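Local coordinates for protein isomerase/lactonizing enzyme (Agrobacterium tumefaciens, PDB 1RVK) that is of unknown function but, as an enolase-superfamily member with bound magnesium, probably abstracts a proton alpha to a substrate carboxylate, at residues I2-T13 and Q32-E43. Residues are numbered along the deposited sequence; the frame is centred on the assembly and turned at random.
Sequences IITDVEVRVFRT and QVEQAMLTVRTE
Arg-41 reaches Glu-7 across the strand pair because CG stands anti to the backbone N and the chain then bends at chi3 (-55°), which swings the guanidinium over strand 3-13. Two nitrogens grip the carboxylate end-on, NH2 to Glu-7 OE1 at 2.9 Å and NH1 to Glu-7 OE2 at 3.2 Å; the planes are 72° apart, and both oxygens are met from above the carboxylate plane. Arg-9 brings NH1 and NH2 to the same OE1, each at 3.0 Å. Three N-H groups thus converge on one oxygen, and its negative charge probably offsets the closeness of the two arginines. NH1 of Arg-41 adds a weak bond to Asp-5 OD2, while its NE pairs with Glu-47 on the next strand.

Beneath this network, strands 3-13 and 32-42 run antiparallel in the three-stranded sheet of the enolase-type N-terminal domain. A classic beta bulge shifts the register between Ile-3 and Asp-5, opposite Arg-41: Thr-4 N (2.8 Å) and Asp-5 N (3.2 Å) both donate to Arg-41 O. One water links Arg-9 NH1, Met-37 O and Thr-39 OG1; that hydroxyl also bonds His-49.

Farther along the same face, Phe-11 takes the crowded position between backbone N and carbonyl carbon (chi1 61°), which lays its ring across Gln-35. The CB of Gln-35 sits 4.0 Å from the Phe-11 ring centroid, over one face, as a CH-pi contact, and Tyr-345 meets Phe-11 edge-to-face. On the other face of the sheet, which helices 59-70 and 98-116 cover, the first touching Val-6 and Val-8, the second Leu-38 and Val-40, Leu-38 CD2 packs against Val-8 CG2 (3.6 Å) and Val-6 CG1.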
loop_
_atom_site.group_PDB
_atom_site.type_symbol
_atom_site.label_atom_id
_atom_site.label_comp_id
_atom_site.label_asym_id
_atom_site.label_seq_id
_atom_site.Cartn_x
_atom_site.Cartn_y
_atom_site.Cartn_z
ATOM N N ILE A 2 21.064 -14.533 -16.892
ATOM C CA ILE A 2 20.000 -15.528 -16.938
ATOM C C ILE A 2 19.609 -16.007 -15.542
ATOM O O ILE A 2 20.466 -16.266 -14.697
ATOM C CB ILE A 2 20.428 -16.752 -17.781
ATOM C CG1 ILE A 2 20.696 -16.320 -19.224
ATOM C CG2 ILE A 2 19.347 -17.822 -17.743
ATOM C CD1 ILE A 2 19.471 -15.761 -19.939
ATOM N N ILE A 3 18.306 -16.121 -15.308
ATOM C CA ILE A 3 17.784 -16.578 -14.021
ATOM C C ILE A 3 18.011 -18.080 -13.861
ATOM O O ILE A 3 17.639 -18.871 -14.735
ATOM C CB ILE A 3 16.271 -16.290 -13.912
ATOM C CG1 ILE A 3 16.034 -14.777 -13.948
ATOM C CG2 ILE A 3 15.704 -16.906 -12.631
ATOM C CD1 ILE A 3 14.568 -14.377 -13.996
ATOM N N THR A 4 18.614 -18.474 -12.743
ATOM C CA THR A 4 18.885 -19.883 -12.492
ATOM C C THR A 4 18.085 -20.460 -11.332
ATOM O O THR A 4 17.870 -21.671 -11.271
ATOM C CB THR A 4 20.386 -20.128 -12.210
ATOM O OG1 THR A 4 20.808 -19.317 -11.104
ATOM C CG2 THR A 4 21.219 -19.785 -13.435
ATOM N N ASP A 5 17.638 -19.604 -10.416
ATOM C CA ASP A 5 16.880 -20.077 -9.258
ATOM C C ASP A 5 15.801 -19.111 -8.778
ATOM O O ASP A 5 15.949 -17.894 -8.879
ATOM C CB ASP A 5 17.825 -20.331 -8.080
ATOM C CG ASP A 5 18.929 -21.312 -8.412
ATOM O OD1 ASP A 5 18.661 -22.532 -8.412
ATOM O OD2 ASP A 5 20.065 -20.858 -8.673
ATOM N N VAL A 6 14.720 -19.680 -8.254
ATOM C CA VAL A 6 13.615 -18.920 -7.671
ATOM C C VAL A 6 13.368 -19.653 -6.357
ATOM O O VAL A 6 12.967 -20.817 -6.356
ATOM C CB VAL A 6 12.339 -18.974 -8.532
ATOM C CG1 VAL A 6 11.219 -18.202 -7.839
ATOM C CG2 VAL A 6 12.610 -18.377 -9.901
ATOM N N GLU A 7 13.623 -18.982 -5.240
ATOM C CA GLU A 7 13.464 -19.619 -3.939
ATOM C C GLU A 7 12.606 -18.826 -2.964
ATOM O O GLU A 7 12.571 -17.598 -3.001
ATOM C CB GLU A 7 14.841 -19.849 -3.317
ATOM C CG GLU A 7 15.875 -20.363 -4.311
ATOM C CD GLU A 7 17.281 -20.391 -3.739
ATOM O OE1 GLU A 7 17.649 -19.442 -3.012
ATOM O OE2 GLU A 7 18.021 -21.355 -4.029
ATOM N N VAL A 8 11.921 -19.549 -2.087
ATOM C CA VAL A 8 11.075 -18.935 -1.076
ATOM C C VAL A 8 11.545 -19.393 0.295
ATOM O O VAL A 8 11.723 -20.587 0.534
ATOM C CB VAL A 8 9.595 -19.338 -1.250
ATOM C CG1 VAL A 8 8.762 -18.774 -0.099
ATOM C CG2 VAL A 8 9.071 -18.817 -2.583
ATOM N N ARG A 9 11.757 -18.433 1.187
ATOM C CA ARG A 9 12.189 -18.725 2.545
ATOM C C ARG A 9 11.154 -18.152 3.496
ATOM O O ARG A 9 10.919 -16.942 3.518
ATOM C CB ARG A 9 13.560 -18.096 2.822
ATOM C CG ARG A 9 14.694 -18.701 2.007
ATOM C CD ARG A 9 16.010 -17.988 2.273
ATOM N NE ARG A 9 17.141 -18.697 1.676
ATOM C CZ ARG A 9 17.327 -18.856 0.369
ATOM N NH1 ARG A 9 16.459 -18.352 -0.498
ATOM N NH2 ARG A 9 18.384 -19.527 -0.072
ATOM N N VAL A 10 10.521 -19.030 4.265
ATOM C CA VAL A 10 9.515 -18.605 5.225
ATOM C C VAL A 10 10.164 -18.544 6.600
ATOM O O VAL A 10 10.881 -19.464 7.003
ATOM C CB VAL A 10 8.324 -19.587 5.259
ATOM C CG1 VAL A 10 7.242 -19.071 6.199
ATOM C CG2 VAL A 10 7.760 -19.761 3.855
ATOM N N PHE A 11 9.920 -17.451 7.313
ATOM C CA PHE A 11 10.487 -17.270 8.640
ATOM C C PHE A 11 9.459 -16.617 9.551
ATOM O O PHE A 11 8.407 -16.170 9.089
ATOM C CB PHE A 11 11.736 -16.392 8.568
ATOM C CG PHE A 11 11.476 -15.012 8.032
ATOM C CD1 PHE A 11 11.346 -14.793 6.664
ATOM C CD2 PHE A 11 11.342 -13.931 8.902
ATOM C CE1 PHE A 11 11.087 -13.514 6.166
ATOM C CE2 PHE A 11 11.083 -12.650 8.418
ATOM C CZ PHE A 11 10.955 -12.441 7.045
ATOM N N ARG A 12 9.770 -16.558 10.844
ATOM C CA ARG A 12 8.864 -15.960 11.819
ATOM C C ARG A 12 9.321 -14.563 12.235
ATOM O O ARG A 12 10.474 -14.366 12.615
ATOM C CB ARG A 12 8.781 -16.835 13.076
ATOM C CG ARG A 12 8.684 -18.331 12.815
ATOM C CD ARG A 12 9.060 -19.122 14.069
ATOM N NE ARG A 12 9.380 -20.518 13.771
ATOM C CZ ARG A 12 8.491 -21.420 13.365
ATOM N NH1 ARG A 12 7.219 -21.078 13.206
ATOM N NH2 ARG A 12 8.875 -22.665 13.109
ATOM N N THR A 13 8.411 -13.598 12.156
ATOM C CA THR A 13 8.704 -12.233 12.567
ATOM C C THR A 13 7.871 -11.968 13.824
ATOM O O THR A 13 6.736 -12.434 13.934
ATOM C CB THR A 13 8.328 -11.207 11.466
ATOM O OG1 THR A 13 8.640 -9.885 11.920
ATOM C CG2 THR A 13 6.844 -11.280 11.137
ATOM N N GLN A 32 4.341 -14.329 17.045
ATOM C CA GLN A 32 5.158 -14.599 15.873
ATOM C C GLN A 32 4.282 -14.893 14.669
ATOM O O GLN A 32 3.376 -15.724 14.725
ATOM C CB GLN A 32 6.120 -15.754 16.150
ATOM C CG GLN A 32 7.210 -15.377 17.148
ATOM C CD GLN A 32 8.341 -16.382 17.204
ATOM O OE1 GLN A 32 9.324 -16.185 17.919
ATOM N NE2 GLN A 32 8.210 -17.468 16.450
ATOM N N VAL A 33 4.555 -14.181 13.583
ATOM C CA VAL A 33 3.803 -14.322 12.344
ATOM C C VAL A 33 4.717 -14.817 11.230
ATOM O O VAL A 33 5.849 -14.361 11.101
ATOM C CB VAL A 33 3.194 -12.967 11.928
ATOM C CG1 VAL A 33 2.474 -13.097 10.593
ATOM C CG2 VAL A 33 2.233 -12.482 13.009
ATOM N N GLU A 34 4.226 -15.755 10.430
ATOM C CA GLU A 34 5.020 -16.278 9.328
ATOM C C GLU A 34 5.083 -15.279 8.177
ATOM O O GLU A 34 4.057 -14.774 7.718
ATOM C CB GLU A 34 4.435 -17.598 8.829
ATOM C CG GLU A 34 4.728 -18.787 9.727
ATOM C CD GLU A 34 4.202 -20.088 9.149
ATOM O OE1 GLU A 34 4.130 -20.199 7.907
ATOM O OE2 GLU A 34 3.875 -21.004 9.932
ATOM N N GLN A 35 6.298 -14.998 7.723
ATOM C CA GLN A 35 6.526 -14.074 6.620
ATOM C C GLN A 35 7.354 -14.813 5.575
ATOM O O GLN A 35 8.166 -15.664 5.918
ATOM C CB GLN A 35 7.293 -12.841 7.112
ATOM C CG GLN A 35 7.645 -11.843 6.016
ATOM C CD GLN A 35 6.424 -11.163 5.418
ATOM O OE1 GLN A 35 6.525 -10.453 4.420
ATOM N NE2 GLN A 35 5.266 -11.370 6.036
ATOM N N ALA A 36 7.155 -14.495 4.303
ATOM C CA ALA A 36 7.918 -15.167 3.261
ATOM C C ALA A 36 8.785 -14.196 2.470
ATOM O O ALA A 36 8.408 -13.045 2.245
ATOM C CB ALA A 36 6.975 -15.908 2.318
HETATM N N MSE A 37 9.961 -14.663 2.068
HETATM C CA MSE A 37 10.861 -13.850 1.268
HETATM C C MSE A 37 11.130 -14.609 -0.021
HETATM O O MSE A 37 11.534 -15.776 0.010
HETATM C CB MSE A 37 12.185 -13.580 1.994
HETATM C CG MSE A 37 13.180 -12.771 1.147
HETATM SE SE MSE A 37 14.871 -12.311 2.018
HETATM C CE MSE A 37 15.646 -14.087 2.091
ATOM N N LEU A 38 10.871 -13.949 -1.144
ATOM C CA LEU A 38 11.101 -14.537 -2.455
ATOM C C LEU A 38 12.455 -14.045 -2.955
ATOM O O LEU A 38 12.742 -12.846 -2.902
ATOM C CB LEU A 38 10.000 -14.101 -3.426
ATOM C CG LEU A 38 9.992 -14.624 -4.873
ATOM C CD1 LEU A 38 11.172 -14.081 -5.645
ATOM C CD2 LEU A 38 9.998 -16.140 -4.871
ATOM N N THR A 39 13.289 -14.969 -3.424
ATOM C CA THR A 39 14.605 -14.615 -3.952
ATOM C C THR A 39 14.770 -15.132 -5.380
ATOM O O THR A 39 14.464 -16.288 -5.671
ATOM C CB THR A 39 15.756 -15.209 -3.095
ATOM O OG1 THR A 39 15.781 -14.582 -1.804
ATOM C CG2 THR A 39 17.098 -14.988 -3.780
ATOM N N VAL A 40 15.238 -14.261 -6.268
ATOM C CA VAL A 40 15.490 -14.627 -7.657
ATOM C C VAL A 40 17.002 -14.512 -7.854
ATOM O O VAL A 40 17.594 -13.476 -7.545
ATOM C CB VAL A 40 14.772 -13.672 -8.635
ATOM C CG1 VAL A 40 15.074 -14.075 -10.078
ATOM C CG2 VAL A 40 13.269 -13.705 -8.380
ATOM N N ARG A 41 17.628 -15.575 -8.358
ATOM C CA ARG A 41 19.073 -15.574 -8.563
ATOM C C ARG A 41 19.457 -15.841 -10.013
ATOM O O ARG A 41 18.790 -16.605 -10.712
ATOM C CB ARG A 41 19.735 -16.627 -7.660
ATOM C CG ARG A 41 21.256 -16.671 -7.760
ATOM C CD ARG A 41 21.856 -17.789 -6.904
ATOM N NE ARG A 41 21.437 -17.694 -5.508
ATOM C CZ ARG A 41 20.508 -18.462 -4.949
ATOM N NH1 ARG A 41 19.895 -19.397 -5.664
ATOM N NH2 ARG A 41 20.183 -18.290 -3.676
ATOM N N THR A 42 20.540 -15.209 -10.458
ATOM C CA THR A 42 21.025 -15.379 -11.824
ATOM C C THR A 42 22.318 -16.203 -11.862
ATOM O O THR A 42 22.889 -16.528 -10.820
ATOM C CB THR A 42 21.276 -14.014 -12.493
ATOM O OG1 THR A 42 22.121 -13.218 -11.655
ATOM C CG2 THR A 42 19.959 -13.280 -12.711
ATOM N N GLU A 43 22.770 -16.531 -13.070
ATOM C CA GLU A 43 23.983 -17.327 -13.267
ATOM C C GLU A 43 25.195 -16.816 -12.497
ATOM O O GLU A 43 25.950 -17.603 -11.923
ATOM C CB GLU A 43 24.352 -17.371 -14.751
ATOM C CG GLU A 43 23.258 -17.868 -15.670
ATOM C CD GLU A 43 23.619 -17.698 -17.136
ATOM O OE1 GLU A 43 23.870 -16.543 -17.563
ATOM O OE2 GLU A 43 23.650 -18.720 -17.856
HETATM O O HOH W 1 14.318 -16.268 -0.252
HETATM O O HOH W 2 4.756 -21.068 12.290
#